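Maltose/maltodextrin-binding protein (Thermus thermophilus, PDB 2GH9) binds maltotriose and probably serves as the extracytoplasmic solute-binding component of a sugar uptake system. Local coordinates at residues T7-G10 with G11-E15. Numbering follows the deposited sequence.
With GLC (alpha-D-glucopyranose), chain B.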
loop_
_atom_site.group_PDB
_atom_site.type_symbol
_atom_site.label_atom_id
_atom_site.label_comp_id
_atom_site.label_asym_id
_atom_site.label_seq_id
_atom_site.Cartn_x
_atom_site.Cartn_y
_atom_site.Cartn_z
ATOM N N THR A 7 -12.316 -5.583 8.083
ATOM C CA THR A 7 -10.861 -5.375 8.066
ATOM C C THR A 7 -10.129 -6.379 7.177
ATOM O O THR A 7 -10.545 -7.526 7.063
ATOM C CB THR A 7 -10.263 -5.459 9.505
ATOM O OG1 THR A 7 -8.895 -5.074 9.471
ATOM C CG2 THR A 7 -10.390 -6.859 10.084
ATOM N N HIS A 8 -9.025 -5.933 6.588
ATOM C CA HIS A 8 -8.112 -6.794 5.815
ATOM C C HIS A 8 -6.884 -7.201 6.630
ATOM O O HIS A 8 -5.943 -7.839 6.119
ATOM C CB HIS A 8 -7.669 -6.126 4.509
ATOM C CG HIS A 8 -7.091 -4.748 4.666
ATOM N ND1 HIS A 8 -5.741 -4.516 4.832
ATOM C CD2 HIS A 8 -7.675 -3.523 4.601
ATOM C CE1 HIS A 8 -5.525 -3.213 4.908
ATOM N NE2 HIS A 8 -6.679 -2.587 4.743
ATOM N N PHE A 9 -6.898 -6.847 7.910
ATOM C CA PHE A 9 -5.794 -7.155 8.779
ATOM C C PHE A 9 -5.771 -8.653 9.115
ATOM O O PHE A 9 -6.813 -9.317 9.208
ATOM C CB PHE A 9 -5.884 -6.367 10.101
ATOM C CG PHE A 9 -5.795 -4.876 9.957
ATOM C CD1 PHE A 9 -5.416 -4.269 8.766
ATOM C CD2 PHE A 9 -6.094 -4.067 11.042
ATOM C CE1 PHE A 9 -5.344 -2.906 8.660
ATOM C CE2 PHE A 9 -6.021 -2.704 10.947
ATOM C CZ PHE A 9 -5.630 -2.117 9.760
ATOM N N GLY A 10 -4.562 -9.165 9.306
ATOM C CA GLY A 10 -4.355 -10.488 9.870
ATOM C C GLY A 10 -3.272 -10.419 10.905
ATOM O O GLY A 10 -2.729 -9.341 11.177
ATOM N N GLY A 11 -3.003 -11.567 11.524
ATOM C CA GLY A 11 -1.903 -11.711 12.434
ATOM C C GLY A 11 -1.967 -10.767 13.615
ATOM O O GLY A 11 -3.056 -10.495 14.142
ATOM N N PRO A 12 -0.791 -10.294 14.064
ATOM C CA PRO A 12 -0.697 -9.292 15.131
ATOM C C PRO A 12 -1.549 -8.030 14.920
ATOM O O PRO A 12 -2.109 -7.493 15.899
ATOM C CB PRO A 12 0.782 -8.958 15.153
ATOM C CG PRO A 12 1.439 -10.223 14.721
ATOM C CD PRO A 12 0.550 -10.719 13.613
ATOM N N GLU A 13 -1.667 -7.558 13.673
ATOM C CA GLU A 13 -2.490 -6.366 13.417
ATOM C C GLU A 13 -3.942 -6.608 13.727
ATOM O O GLU A 13 -4.597 -5.750 14.339
ATOM C CB GLU A 13 -2.366 -5.885 11.972
ATOM C CG GLU A 13 -1.043 -5.228 11.634
ATOM C CD GLU A 13 -1.029 -4.669 10.214
ATOM O OE1 GLU A 13 -1.897 -5.056 9.415
ATOM O OE2 GLU A 13 -0.154 -3.834 9.884
ATOM N N LEU A 14 -4.436 -7.763 13.289
ATOM C CA LEU A 14 -5.795 -8.200 13.566
ATOM C C LEU A 14 -6.018 -8.368 15.068
ATOM O O LEU A 14 -7.077 -8.008 15.581
ATOM C CB LEU A 14 -6.108 -9.527 12.852
ATOM C CG LEU A 14 -7.514 -10.105 13.045
ATOM C CD1 LEU A 14 -8.589 -9.131 12.529
ATOM C CD2 LEU A 14 -7.630 -11.494 12.381
ATOM N N GLU A 15 -5.027 -8.933 15.759
ATOM C CA GLU A 15 -5.154 -9.137 17.196
ATOM C C GLU A 15 -5.285 -7.799 17.947
ATOM O O GLU A 15 -6.113 -7.675 18.844
ATOM C CB GLU A 15 -4.024 -10.015 17.751
ATOM C CG GLU A 15 -4.503 -10.945 18.871
ATOM C CD GLU A 15 -5.510 -12.021 18.409
ATOM O OE1 GLU A 15 -5.149 -12.860 17.556
ATOM O OE2 GLU A 15 -6.665 -12.046 18.898
HETATM C C1 GLC B . -3.071 -7.303 3.196
HETATM C C2 GLC B . -2.530 -6.028 3.842
HETATM C C3 GLC B . -2.625 -4.879 2.858
HETATM C C4 GLC B . -1.858 -5.238 1.576
HETATM C C5 GLC B . -2.405 -6.529 0.945
HETATM C C6 GLC B . -1.531 -6.992 -0.236
HETATM O O1 GLC B . -4.479 -7.157 3.030
HETATM O O2 GLC B . -3.232 -5.737 5.070
HETATM O O3 GLC B . -2.129 -3.653 3.421
HETATM O O4 GLC B . -2.091 -4.229 0.608
HETATM O O5 GLC B . -2.443 -7.556 1.933
HETATM O O6 GLC B . -2.003 -8.234 -0.795
HETATM O O HOH W 1 -2.243 -7.349 8.379
#
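Phe9 and Gly10 meet Glu13 and Leu14 in a local strand-to-helix turn, where the chain leaves strand 3-7 and enters helix 11-26. Leu14 N donates to Gly10 O at 3.1 Å, a bond of the helix's first turn. Leu14 CB packs against Phe9 CB, and its CD1 reaches Thr7 CG2 at 3.8 Å. The Phe9 ring and the Glu13 chain cross at about a right angle. The Glu13 chain is extended (chi2 -175°) and brings OE1 obliquely beside Phe9 CD1, at 3.7 Å, with ring and carboxylate planes 59° apart. OE1 accepts from a water that itself accepts from Gly10 N, and OE2 forms a salt bridge to Arg305. Phe9 N donates to Thr7 OG1 at 3.1 Å, an ST turn; OG1 is also hydrogen-bonded to Val60 O. His8 takes no part in the packing on the helix. Its ND1 shares a 2.8 Å hydrogen bond with GLC O2 at the ring edge, while Phe9 CD1 lies over one ring face. A leucine in place of His8 would probably leave GLC O2 without this hydrogen-bonding partner. Here the loop between strand and helix puts His8 in the maltotriose pocket, consistent with the ligand cleft of a periplasmic binding protein.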